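Local coordinates for protein cytosolic IMP-GMP specific 5'-nucleotidase (Legionella pneumophila subsp. pneumophila, PDB 4OHF) that probably hydrolyses IMP and GMP to their nucleosides as a magnesium-dependent, allosterically regulated nucleotidase of the HAD superfamily, at residues 73-78 with 119-124; 81-86 with 404-409; 87-92 with 110-115; 307-312 with 420-425. All blocks are in the same frame, centred on the assembly; numbering follows the deposited sequence.

Overall arrangement
Interactions 1, 2 and 3 all reach one antiparallel sheet. Interaction 1 pairs its strand 73-75 with the end strand 121-122, interaction 2 lays the loop 404-409 against strand 80-84, and interaction 3 ties the approach to strand 90-95 to the loop 110-115. Interactions 2 and 4 are buried, whereas 1 and 3 are partly buried. The chemistry follows: backbone bonds dominate 1 and 3, the packing of Trp406 on strand 80-84 and a lysine held by backbone carbonyls join the halves of 2, and 4 is apolar packing between helices 309-315 and 418-426. Interactions 2, 3 and 4 each supply one residue of the GMP site, Arg86, Tyr87 and Tyr421, beside the second subunit.

Interaction 1: residues 73-78 with 119-124; sequences VIDSKN and PNYMAI
Asp75 sends CG away from its own backbone N (chi1 176°), which sets the carboxylate beside the ring of Tyr121; a chi1 of -61° puts that ring on the Asp75 side, and the two side chains meet at a slant. Asp75 CG and Tyr121 CE2 come to 3.7 Å, and the carboxylate and ring planes are turned 53° from each other. The backbones beneath run antiparallel. Ile74 and Met122 form a hydrogen-bonded pair, with Ile74 N to Met122 O at 2.9 Å and Met122 N to Ile74 O at 2.7 Å; Asp75 and Tyr121 follow as a non-hydrogen-bonded pair on the other face. Val73 adds a branch to each of two neighbours: CG1 leans on Tyr121 CB and CG2 meets Ala123 CB at 4.0 Å. Where the strand ends, Asn120 O receives Ser76 N at 3.2 Å and also Ser76 OG, the latter modelled so close that its exact length is doubtful. Asp75 OD2 then takes Asn78 N from above the carboxylate plane, an Asx motif that turns the chain, while OD1 accepts from Tyr109 OH. Strand 121-122 is the outermost strand, within this chain, of the antiparallel sheet, with strand 80-84 on the other side of 73-75. Helix 129-143 packs on Ile74, helix 153-170 covers Ser76 and Met122, and Tyr109 of helix 102-109 reaches the face that carries Tyr121.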
# COMPACT_ATOMS: atom_id res chain seq x y z
N VAL B 73 0.66 9.28 21.74
CA VAL B 73 0.59 9.36 20.29
C VAL B 73 0.21 10.77 19.83
O VAL B 73 -0.71 11.39 20.37
CB VAL B 73 -0.46 8.38 19.71
CG1 VAL B 73 -0.59 8.59 18.21
CG2 VAL B 73 -0.08 6.95 20.04
N ILE B 74 0.90 11.27 18.81
CA ILE B 74 0.59 12.59 18.29
C ILE B 74 -0.27 12.58 17.02
O ILE B 74 0.08 11.95 16.02
CB ILE B 74 1.87 13.40 18.02
CG1 ILE B 74 2.53 13.75 19.36
CG2 ILE B 74 1.54 14.66 17.23
CD1 ILE B 74 3.73 14.69 19.23
N ASP B 75 -1.40 13.26 17.10
CA ASP B 75 -2.32 13.38 15.97
C ASP B 75 -1.97 14.73 15.35
O ASP B 75 -2.54 15.75 15.72
CB ASP B 75 -3.77 13.37 16.48
CG ASP B 75 -4.79 13.59 15.37
OD1 ASP B 75 -6.00 13.37 15.63
OD2 ASP B 75 -4.40 13.97 14.24
N SER B 76 -1.01 14.71 14.42
CA SER B 76 -0.54 15.93 13.77
C SER B 76 -1.65 16.65 13.03
O SER B 76 -1.69 17.88 13.00
CB SER B 76 0.62 15.60 12.82
OG SER B 76 0.29 14.54 11.94
N LYS B 77 -2.55 15.88 12.44
CA LYS B 77 -3.66 16.45 11.70
C LYS B 77 -4.42 17.48 12.53
O LYS B 77 -4.59 18.62 12.11
CB LYS B 77 -4.60 15.33 11.26
CG LYS B 77 -5.89 15.76 10.54
CD LYS B 77 -6.89 14.60 10.58
CE LYS B 77 -8.24 14.95 9.94
NZ LYS B 77 -9.26 13.92 10.33
N ASN B 78 -4.85 17.09 13.72
CA ASN B 78 -5.63 18.00 14.56
C ASN B 78 -4.90 18.60 15.77
O ASN B 78 -5.55 19.12 16.68
CB ASN B 78 -6.89 17.28 15.05
CG ASN B 78 -7.57 16.52 13.94
OD1 ASN B 78 -7.82 17.07 12.87
ND2 ASN B 78 -7.87 15.25 14.18
N PRO B 119 -0.81 7.72 8.23
CA PRO B 119 0.39 8.53 8.44
C PRO B 119 0.21 9.80 9.25
O PRO B 119 1.19 10.41 9.68
CB PRO B 119 0.86 8.82 7.02
CG PRO B 119 -0.43 8.87 6.26
CD PRO B 119 -1.15 7.66 6.80
N ASN B 120 -1.04 10.21 9.47
CA ASN B 120 -1.32 11.42 10.25
C ASN B 120 -0.89 11.28 11.70
O ASN B 120 -0.57 12.26 12.37
CB ASN B 120 -2.82 11.77 10.20
CG ASN B 120 -3.20 12.58 8.98
OD1 ASN B 120 -2.57 13.59 8.68
ND2 ASN B 120 -4.24 12.14 8.27
N TYR B 121 -0.89 10.05 12.20
CA TYR B 121 -0.50 9.81 13.58
C TYR B 121 0.98 9.51 13.69
O TYR B 121 1.53 8.76 12.89
CB TYR B 121 -1.30 8.64 14.16
CG TYR B 121 -2.79 8.86 14.18
CD1 TYR B 121 -3.61 8.30 13.20
CD2 TYR B 121 -3.38 9.64 15.17
CE1 TYR B 121 -4.98 8.52 13.21
CE2 TYR B 121 -4.75 9.86 15.19
CZ TYR B 121 -5.54 9.30 14.21
OH TYR B 121 -6.90 9.53 14.23
N MET B 122 1.62 10.11 14.69
CA MET B 122 3.04 9.89 14.94
C MET B 122 3.11 9.09 16.23
O MET B 122 2.75 9.58 17.29
CB MET B 122 3.76 11.23 15.09
CG MET B 122 3.73 12.07 13.82
SD MET B 122 4.47 13.71 13.98
CE MET B 122 6.16 13.39 13.45
N ALA B 123 3.54 7.83 16.12
CA ALA B 123 3.61 6.95 17.28
C ALA B 123 4.97 6.28 17.48
O ALA B 123 5.04 5.10 17.83
CB ALA B 123 2.52 5.89 17.20
N ILE B 124 6.04 7.03 17.26
CA ILE B 124 7.37 6.47 17.43
C ILE B 124 7.93 6.65 18.84
O ILE B 124 8.00 7.76 19.38
CB ILE B 124 8.37 7.08 16.42
CG1 ILE B 124 7.85 8.44 15.90
CG2 ILE B 124 8.59 6.09 15.28
CD1 ILE B 124 7.51 9.46 16.98

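Interaction 2: residues 81-86 with 404-409; sequences ILKLSR and PKWERV. With 5GP (guanosine-5'-monophosphate), chain E.
Trp406 and Lys83 bury most of this contact, with Ile81 third, and together they fasten the loop 404-409 to strand 80-84, an inner strand of the five-stranded antiparallel sheet. Trp406 presents the six-membered part of its indole to the strand. Ile81 CG2 reaches Trp406 CH2 at 3.5 Å, the two side chains crossing at about a right angle, and Ile81 O lies at the ring's edge in its plane. Lys83 lies along the same edge, running antiparallel to the indole, with its CG 3.9 Å from Trp406 CE3. The far side of the indole is held too, since NE1 donates to Asp67 O.

Bends at chi2 (-60°) and chi4 (64°) fold the Lys83 chain so that its ammonium group ends inside the curve of the loop. There NZ donates to Trp406 O at 2.7 Å, nearly along the C=O axis, and to Arg408 O at 2.9 Å, in the plane of that carbonyl. With Arg411 O and a water, four acceptors surround NZ, and its three hydrogens must be shared among them. The water donates to Glu407 OE2, which probably offsets part of the lysine's charge through it; Glu407 OE1 is salt-bridged to Arg91.

Past the strand, Arg86 turns to the bound GMP: its NE pairs with Glu416, and its NH1 makes a weak bond of 3.2 Å to guanine N7.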
# COMPACT_ATOMS: atom_id res chain seq x y z
N ILE B 81 -2.92 15.12 21.28
CA ILE B 81 -2.05 14.11 21.84
C ILE B 81 -2.94 13.06 22.48
O ILE B 81 -3.81 13.38 23.28
CB ILE B 81 -1.10 14.71 22.89
CG1 ILE B 81 -0.24 15.81 22.24
CG2 ILE B 81 -0.21 13.61 23.48
CD1 ILE B 81 0.75 16.47 23.20
N LEU B 82 -2.70 11.80 22.13
CA LEU B 82 -3.53 10.70 22.62
C LEU B 82 -2.89 9.60 23.47
O LEU B 82 -1.72 9.26 23.29
CB LEU B 82 -4.21 10.04 21.42
CG LEU B 82 -4.69 10.98 20.31
CD1 LEU B 82 -5.26 10.15 19.18
CD2 LEU B 82 -5.76 11.94 20.83
N LYS B 83 -3.69 9.05 24.37
CA LYS B 83 -3.32 7.94 25.25
C LYS B 83 -4.16 6.78 24.68
O LYS B 83 -5.39 6.76 24.84
CB LYS B 83 -3.78 8.22 26.69
CG LYS B 83 -2.85 7.74 27.83
CD LYS B 83 -2.60 6.25 27.86
CE LYS B 83 -1.76 5.85 29.06
NZ LYS B 83 -2.45 6.11 30.35
N LEU B 84 -3.52 5.82 24.03
CA LEU B 84 -4.25 4.71 23.43
C LEU B 84 -4.16 3.39 24.18
O LEU B 84 -3.23 3.16 24.95
CB LEU B 84 -3.76 4.50 22.00
CG LEU B 84 -4.35 5.32 20.85
CD1 LEU B 84 -4.75 6.71 21.29
CD2 LEU B 84 -3.32 5.37 19.75
N SER B 85 -5.13 2.52 23.94
CA SER B 85 -5.17 1.20 24.55
C SER B 85 -4.41 0.33 23.58
O SER B 85 -4.09 0.79 22.48
CB SER B 85 -6.59 0.68 24.64
OG SER B 85 -7.08 0.34 23.35
N ARG B 86 -4.15 -0.92 23.94
CA ARG B 86 -3.40 -1.79 23.04
C ARG B 86 -4.05 -1.97 21.68
O ARG B 86 -3.37 -2.27 20.71
CB ARG B 86 -3.16 -3.17 23.68
CG ARG B 86 -4.39 -4.04 23.84
CD ARG B 86 -4.07 -5.49 23.47
NE ARG B 86 -2.97 -6.07 24.25
CZ ARG B 86 -1.85 -6.56 23.73
NH1 ARG B 86 -1.66 -6.54 22.41
NH2 ARG B 86 -0.90 -7.06 24.52
N PRO B 404 -0.80 13.15 36.85
CA PRO B 404 -2.15 13.72 36.79
C PRO B 404 -2.84 13.81 35.43
O PRO B 404 -4.05 13.60 35.33
CB PRO B 404 -1.98 15.09 37.47
CG PRO B 404 -0.53 15.38 37.40
CD PRO B 404 0.10 14.03 37.61
N LYS B 405 -2.09 14.13 34.38
CA LYS B 405 -2.69 14.22 33.06
C LYS B 405 -2.85 12.89 32.33
O LYS B 405 -3.85 12.68 31.63
CB LYS B 405 -1.86 15.15 32.17
CG LYS B 405 -1.87 16.62 32.57
CD LYS B 405 -0.89 17.47 31.74
CE LYS B 405 -1.34 17.66 30.29
NZ LYS B 405 -0.37 18.49 29.48
N TRP B 406 -1.90 11.98 32.49
CA TRP B 406 -1.93 10.74 31.72
C TRP B 406 -2.06 9.39 32.40
O TRP B 406 -2.24 8.38 31.72
CB TRP B 406 -0.70 10.70 30.81
CG TRP B 406 -0.54 11.92 30.01
CD1 TRP B 406 0.24 13.02 30.31
CD2 TRP B 406 -1.20 12.22 28.79
NE1 TRP B 406 0.09 13.98 29.34
CE2 TRP B 406 -0.79 13.52 28.39
CE3 TRP B 406 -2.10 11.52 27.98
CZ2 TRP B 406 -1.25 14.12 27.22
CZ3 TRP B 406 -2.55 12.12 26.82
CH2 TRP B 406 -2.13 13.41 26.45
N GLU B 407 -1.99 9.36 33.72
CA GLU B 407 -2.11 8.09 34.42
C GLU B 407 -0.87 7.24 34.10
O GLU B 407 0.18 7.79 33.78
CB GLU B 407 -3.41 7.39 34.00
CG GLU B 407 -4.65 7.97 34.69
CD GLU B 407 -5.93 7.91 33.85
OE1 GLU B 407 -7.01 8.23 34.39
OE2 GLU B 407 -5.85 7.54 32.65
N ARG B 408 -0.99 5.92 34.19
CA ARG B 408 0.13 5.01 33.96
C ARG B 408 0.62 4.83 32.54
O ARG B 408 -0.14 4.95 31.57
CB ARG B 408 -0.20 3.62 34.52
CG ARG B 408 0.04 3.50 36.00
CD ARG B 408 -0.50 2.21 36.55
NE ARG B 408 -1.87 2.37 37.00
CZ ARG B 408 -2.56 1.41 37.60
NH1 ARG B 408 -2.00 0.22 37.79
NH2 ARG B 408 -3.80 1.64 38.00
N VAL B 409 1.90 4.52 32.43
CA VAL B 409 2.53 4.29 31.14
C VAL B 409 2.03 2.98 30.53
O VAL B 409 1.76 2.93 29.33
CB VAL B 409 4.07 4.20 31.27
CG1 VAL B 409 4.69 3.66 30.01
CG2 VAL B 409 4.64 5.58 31.58
P 5GP E . -3.11 -7.11 11.55
O1P 5GP E . -2.15 -7.58 10.51
O2P 5GP E . -3.07 -7.99 12.78
O3P 5GP E . -4.54 -7.02 11.03
O5' 5GP E . -2.75 -5.60 11.96
C5' 5GP E . -1.47 -5.26 12.50
C4' 5GP E . -1.61 -4.49 13.82
O4' 5GP E . -2.37 -5.12 14.86
C3' 5GP E . -0.30 -4.09 14.52
O3' 5GP E . 0.56 -3.21 13.73
C2' 5GP E . -0.86 -3.46 15.78
O2' 5GP E . -1.02 -2.00 15.58
C1' 5GP E . -2.19 -4.23 16.01
N9 5GP E . -2.20 -5.05 17.30
C8 5GP E . -2.49 -4.64 18.55
N7 5GP E . -2.39 -5.66 19.45
C5 5GP E . -2.02 -6.76 18.72
C6 5GP E . -1.76 -8.12 19.03
O6 5GP E . -1.85 -8.52 20.21
N1 5GP E . -1.40 -8.99 18.01
C2 5GP E . -1.29 -8.58 16.72
N2 5GP E . -0.94 -9.45 15.75
N3 5GP E . -1.54 -7.25 16.39
C4 5GP E . -1.91 -6.36 17.37
O HOH W 1 -4.81 5.17 31.70

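Interaction 3: residues 87-92 with 110-115. With 5GP (guanosine-5'-monophosphate), chain E.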
# COMPACT_ATOMS: atom_id res chain seq x y z
N TYR B 87 -5.36 -1.77 21.58
CA TYR B 87 -6.03 -1.92 20.30
C TYR B 87 -6.33 -0.58 19.65
O TYR B 87 -7.10 -0.50 18.70
CB TYR B 87 -7.33 -2.73 20.46
CG TYR B 87 -7.06 -4.17 20.83
CD1 TYR B 87 -7.76 -4.78 21.88
CD2 TYR B 87 -6.08 -4.90 20.17
CE1 TYR B 87 -7.47 -6.08 22.26
CE2 TYR B 87 -5.78 -6.20 20.55
CZ TYR B 87 -6.48 -6.78 21.60
OH TYR B 87 -6.14 -8.04 22.00
N GLY B 88 -5.71 0.47 20.17
CA GLY B 88 -5.91 1.79 19.61
C GLY B 88 -7.14 2.53 20.11
O GLY B 88 -7.58 3.46 19.46
N ALA B 89 -7.69 2.12 21.25
CA ALA B 89 -8.86 2.81 21.80
C ALA B 89 -8.39 4.07 22.52
O ALA B 89 -7.43 4.04 23.29
CB ALA B 89 -9.61 1.91 22.75
N ILE B 90 -9.07 5.19 22.26
CA ILE B 90 -8.71 6.44 22.90
C ILE B 90 -9.16 6.46 24.36
O ILE B 90 -10.34 6.59 24.65
CB ILE B 90 -9.32 7.65 22.17
CG1 ILE B 90 -8.77 7.71 20.75
CG2 ILE B 90 -8.98 8.94 22.91
CD1 ILE B 90 -9.27 8.88 19.95
N ARG B 91 -8.20 6.31 25.26
CA ARG B 91 -8.45 6.33 26.69
C ARG B 91 -8.65 7.79 27.08
O ARG B 91 -9.58 8.14 27.82
CB ARG B 91 -7.26 5.72 27.43
CG ARG B 91 -7.19 6.06 28.91
CD ARG B 91 -8.42 5.59 29.66
NE ARG B 91 -8.37 5.99 31.06
CZ ARG B 91 -9.31 5.70 31.95
NH1 ARG B 91 -10.38 5.01 31.59
NH2 ARG B 91 -9.17 6.11 33.20
N LEU B 92 -7.76 8.65 26.60
CA LEU B 92 -7.89 10.07 26.87
C LEU B 92 -7.09 10.91 25.88
O LEU B 92 -6.13 10.44 25.28
CB LEU B 92 -7.52 10.38 28.33
CG LEU B 92 -6.19 9.97 28.93
CD1 LEU B 92 -5.11 10.85 28.38
CD2 LEU B 92 -6.26 10.13 30.45
N ARG B 110 -15.09 10.39 15.59
CA ARG B 110 -16.22 9.61 15.08
C ARG B 110 -15.95 8.11 15.25
O ARG B 110 -16.23 7.31 14.36
CB ARG B 110 -16.43 9.93 13.60
CG ARG B 110 -17.89 9.99 13.17
CD ARG B 110 -18.52 11.32 13.52
NE ARG B 110 -17.87 12.42 12.81
CZ ARG B 110 -18.30 13.68 12.82
NH1 ARG B 110 -19.39 14.01 13.51
NH2 ARG B 110 -17.64 14.61 12.13
N SER B 111 -15.39 7.77 16.41
CA SER B 111 -15.05 6.39 16.75
C SER B 111 -14.23 6.45 18.03
O SER B 111 -13.89 7.53 18.51
CB SER B 111 -14.21 5.74 15.64
OG SER B 111 -13.90 4.39 15.94
N ILE B 112 -13.93 5.29 18.60
CA ILE B 112 -13.13 5.24 19.82
C ILE B 112 -11.74 4.73 19.43
O ILE B 112 -10.76 4.96 20.14
CB ILE B 112 -13.76 4.30 20.88
CG1 ILE B 112 -13.03 4.46 22.22
CG2 ILE B 112 -13.68 2.85 20.42
CD1 ILE B 112 -13.21 5.82 22.87
N TYR B 113 -11.67 4.06 18.27
CA TYR B 113 -10.42 3.50 17.77
C TYR B 113 -9.79 4.39 16.69
O TYR B 113 -10.50 5.03 15.92
CB TYR B 113 -10.65 2.10 17.18
CG TYR B 113 -11.35 1.12 18.09
CD1 TYR B 113 -12.68 0.76 17.87
CD2 TYR B 113 -10.68 0.51 19.16
CE1 TYR B 113 -13.32 -0.17 18.68
CE2 TYR B 113 -11.32 -0.42 19.98
CZ TYR B 113 -12.64 -0.75 19.74
OH TYR B 113 -13.28 -1.68 20.53
N VAL B 114 -8.46 4.41 16.64
CA VAL B 114 -7.73 5.21 15.66
C VAL B 114 -6.83 4.28 14.87
O VAL B 114 -6.34 3.29 15.41
CB VAL B 114 -6.85 6.31 16.34
CG1 VAL B 114 -7.71 7.22 17.19
CG2 VAL B 114 -5.78 5.66 17.19
N ASP B 115 -6.62 4.59 13.60
CA ASP B 115 -5.78 3.74 12.76
C ASP B 115 -4.36 4.27 12.74
O ASP B 115 -4.09 5.27 12.07
CB ASP B 115 -6.33 3.72 11.33
CG ASP B 115 -5.78 2.56 10.52
OD1 ASP B 115 -4.60 2.19 10.71
OD2 ASP B 115 -6.54 2.03 9.68
P 5GP E . -3.11 -7.11 11.55
O1P 5GP E . -2.15 -7.58 10.51
O2P 5GP E . -3.07 -7.99 12.78
O3P 5GP E . -4.54 -7.02 11.03
O5' 5GP E . -2.75 -5.60 11.96
C5' 5GP E . -1.47 -5.26 12.50
C4' 5GP E . -1.61 -4.49 13.82
O4' 5GP E . -2.37 -5.12 14.86
C3' 5GP E . -0.30 -4.09 14.52
O3' 5GP E . 0.56 -3.21 13.73
C2' 5GP E . -0.86 -3.46 15.78
O2' 5GP E . -1.02 -2.00 15.58
C1' 5GP E . -2.19 -4.23 16.01
N9 5GP E . -2.20 -5.05 17.30
C8 5GP E . -2.49 -4.64 18.55
N7 5GP E . -2.39 -5.66 19.45
C5 5GP E . -2.02 -6.76 18.72
C6 5GP E . -1.76 -8.12 19.03
O6 5GP E . -1.85 -8.52 20.21
N1 5GP E . -1.40 -8.99 18.01
C2 5GP E . -1.29 -8.58 16.72
N2 5GP E . -0.94 -9.45 15.75
N3 5GP E . -1.54 -7.25 16.39
C4 5GP E . -1.91 -6.36 17.37
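Backbone bonds come first in joining Ala89 to Tyr113, the one bridged pair between 87-92 and 110-115. Ile90 N donates to Ile112 O at 2.7 Å, arriving close to head-on, while Val114 N reaches Gly88 O at 3.1 Å from a position tilted off the carbonyl plane. Two CA-H...O contacts, Tyr113 CA to Gly88 O and Ala89 CA to Ile112 O, fill in between them. At phi 84° and psi 19° the backbone of Gly88 itself calls for glycine, since a CB would be pressed against the carbonyl O of Tyr87. In the partner loop an ST turn sets the backbone, with Ser111 OG accepting from Tyr113 N. Beyond the bridge, Arg91 and Leu92 both face Lys83 in a classic beta bulge.

Apolar contacts flank the bridge. Ile90 CD1 meets Val114 CG1 at 3.6 Å, the two side chains crossing at about a right angle. The Tyr113 ring takes Ala89 CB at 4.0 Å from its CD2, and Ile112 CG2 sits over the centre of one ring face. With chi1 -53° the Tyr113 ring lies beside Ala89. Ile112 and Ile90 are also covered by helix 102-109.

The aromatic and polar contacts lie at the other end of the segment. Tyr87 CE2 approaches N7 of GMP at 3.6 Å, and its hydroxyl is hydrogen-bonded to Asp424 of the second subunit. The loop 85-89 leads from the nucleotide into strand 90-95, and Tyr87 becomes one wall of a GMP site at a subunit interface, consistent with an allosteric effector site.

Interaction 4: residues 307-312 with 420-425; sequences GDILRL and AYQVDR. With 5GP (guanosine-5'-monophosphate), chain E.
Ile309 drives this contact, its side chain filling the angle between Gln422 and Arg425 on the opposing helix. Its CD1 touches Gln422 O at 3.6 Å and Gln422 CB at 4.0 Å, while the CG2 branch lies against the aliphatic part of Arg425, 3.7 Å from CD. A chi1 of -50° turns Ile309 CG1, and with it CD1, toward Gln422 and leaves CG2 against Arg425. Leu310 adds a looser touch at the guanidinium, CD2 to Arg425 NH2 at 4.4 Å.

One step out, Arg425 reaches toward the nucleotide site. The chain leaves with CG anti to the backbone N and bends at chi3, which places the guanidinium with Tyr421 OH at its edge, in plane. Its NH2 makes a weak bond to Tyr87 O of the second subunit. Tyr421 carries the GMP directly: C8 of the purine lies over one face of the ring, 3.7 Å above its plane and toward the rim, and Tyr421 OH comes to 3.4 Å from the ribose C2'.

Helix 309-315 follows strand 298-302 and precedes strand 319-323 in the chain, and these two are neighbours in the parallel part of the HAD core sheet, so it is the helix of a beta-alpha-beta crossover that follows the magnesium ligand Asp303. Helix 418-426 leads into strand 429-431, which is next to 319-323, and the contact thus sets the helix that carries Tyr421 of the GMP site against the catalytic domain's core.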
# COMPACT_ATOMS: atom_id res chain seq x y z
N GLY B 307 10.27 2.02 15.83
CA GLY B 307 9.14 2.15 14.95
C GLY B 307 8.37 0.87 14.71
O GLY B 307 7.81 0.29 15.65
N ASP B 308 8.35 0.40 13.46
CA ASP B 308 7.61 -0.81 13.10
C ASP B 308 8.22 -2.11 13.60
O ASP B 308 9.26 -2.56 13.12
CB ASP B 308 7.44 -0.89 11.58
CG ASP B 308 6.60 -2.09 11.16
OD1 ASP B 308 5.49 -2.26 11.72
OD2 ASP B 308 7.04 -2.85 10.27
N ILE B 309 7.54 -2.71 14.57
CA ILE B 309 7.97 -3.95 15.19
C ILE B 309 7.91 -5.13 14.23
O ILE B 309 8.75 -6.03 14.28
CB ILE B 309 7.08 -4.27 16.43
CG1 ILE B 309 6.98 -3.02 17.32
CG2 ILE B 309 7.66 -5.43 17.21
CD1 ILE B 309 6.13 -3.22 18.57
N LEU B 310 6.93 -5.12 13.34
CA LEU B 310 6.76 -6.19 12.36
C LEU B 310 7.89 -6.28 11.34
O LEU B 310 8.54 -7.33 11.21
CB LEU B 310 5.40 -6.02 11.65
CG LEU B 310 4.92 -7.04 10.61
CD1 LEU B 310 5.47 -6.68 9.22
CD2 LEU B 310 5.31 -8.47 11.03
N ARG B 311 8.12 -5.20 10.61
CA ARG B 311 9.17 -5.17 9.60
C ARG B 311 10.52 -5.55 10.19
O ARG B 311 11.35 -6.16 9.52
CB ARG B 311 9.25 -3.78 8.97
CG ARG B 311 10.46 -3.55 8.09
CD ARG B 311 10.32 -2.25 7.32
NE ARG B 311 11.45 -1.97 6.43
CZ ARG B 311 12.10 -2.89 5.72
NH1 ARG B 311 11.75 -4.17 5.80
NH2 ARG B 311 13.10 -2.54 4.92
N LEU B 312 10.73 -5.21 11.46
CA LEU B 312 11.98 -5.50 12.14
C LEU B 312 12.09 -6.96 12.62
O LEU B 312 13.12 -7.60 12.40
CB LEU B 312 12.15 -4.55 13.32
CG LEU B 312 13.56 -4.41 13.89
CD1 LEU B 312 13.62 -3.17 14.75
CD2 LEU B 312 13.94 -5.66 14.69
N ALA B 420 2.14 -0.51 26.14
CA ALA B 420 2.29 -1.81 26.78
C ALA B 420 2.34 -2.89 25.71
O ALA B 420 3.17 -3.80 25.77
CB ALA B 420 1.14 -2.06 27.74
N TYR B 421 1.45 -2.79 24.73
CA TYR B 421 1.40 -3.75 23.63
C TYR B 421 2.75 -3.78 22.90
O TYR B 421 3.28 -4.85 22.62
CB TYR B 421 0.26 -3.41 22.65
CG TYR B 421 0.63 -3.65 21.19
CD1 TYR B 421 1.01 -2.60 20.35
CD2 TYR B 421 0.70 -4.95 20.67
CE1 TYR B 421 1.46 -2.83 19.05
CE2 TYR B 421 1.15 -5.20 19.37
CZ TYR B 421 1.53 -4.14 18.56
OH TYR B 421 2.00 -4.40 17.29
N GLN B 422 3.27 -2.60 22.58
CA GLN B 422 4.55 -2.50 21.88
C GLN B 422 5.64 -3.22 22.65
O GLN B 422 6.40 -4.02 22.08
CB GLN B 422 4.95 -1.04 21.70
CG GLN B 422 4.23 -0.31 20.59
CD GLN B 422 4.81 1.08 20.38
OE1 GLN B 422 4.51 2.02 21.13
NE2 GLN B 422 5.68 1.21 19.38
N VAL B 423 5.73 -2.93 23.94
CA VAL B 423 6.73 -3.58 24.78
C VAL B 423 6.54 -5.10 24.71
O VAL B 423 7.49 -5.85 24.52
CB VAL B 423 6.62 -3.11 26.25
CG1 VAL B 423 7.38 -4.06 27.16
CG2 VAL B 423 7.19 -1.72 26.37
N ASP B 424 5.29 -5.54 24.86
CA ASP B 424 5.00 -6.95 24.82
C ASP B 424 5.35 -7.60 23.47
O ASP B 424 5.83 -8.73 23.44
CB ASP B 424 3.52 -7.18 25.12
CG ASP B 424 3.17 -8.66 25.27
OD1 ASP B 424 3.87 -9.35 26.05
OD2 ASP B 424 2.22 -9.14 24.62
N ARG B 425 5.13 -6.89 22.37
CA ARG B 425 5.40 -7.47 21.05
C ARG B 425 6.87 -7.44 20.65
O ARG B 425 7.35 -8.31 19.92
CB ARG B 425 4.58 -6.75 19.98
CG ARG B 425 4.60 -7.44 18.62
CD ARG B 425 4.18 -6.49 17.51
NE ARG B 425 3.43 -7.15 16.44
CZ ARG B 425 3.85 -8.21 15.75
NH1 ARG B 425 5.04 -8.76 16.03
NH2 ARG B 425 3.09 -8.70 14.79
P 5GP E . -3.11 -7.11 11.55
O1P 5GP E . -2.15 -7.58 10.51
O2P 5GP E . -3.07 -7.99 12.78
O3P 5GP E . -4.54 -7.02 11.03
O5' 5GP E . -2.75 -5.60 11.96
C5' 5GP E . -1.47 -5.26 12.50
C4' 5GP E . -1.61 -4.49 13.82
O4' 5GP E . -2.37 -5.12 14.86
C3' 5GP E . -0.30 -4.09 14.52
O3' 5GP E . 0.56 -3.21 13.73
C2' 5GP E . -0.86 -3.46 15.78
O2' 5GP E . -1.02 -2.00 15.58
C1' 5GP E . -2.19 -4.23 16.01
N9 5GP E . -2.20 -5.05 17.30
C8 5GP E . -2.49 -4.64 18.55
N7 5GP E . -2.39 -5.66 19.45
C5 5GP E . -2.02 -6.76 18.72
C6 5GP E . -1.76 -8.12 19.03
O6 5GP E . -1.85 -8.52 20.21
N1 5GP E . -1.40 -8.99 18.01
C2 5GP E . -1.29 -8.58 16.72
N2 5GP E . -0.94 -9.45 15.75
N3 5GP E . -1.54 -7.25 16.39
C4 5GP E . -1.91 -6.36 17.37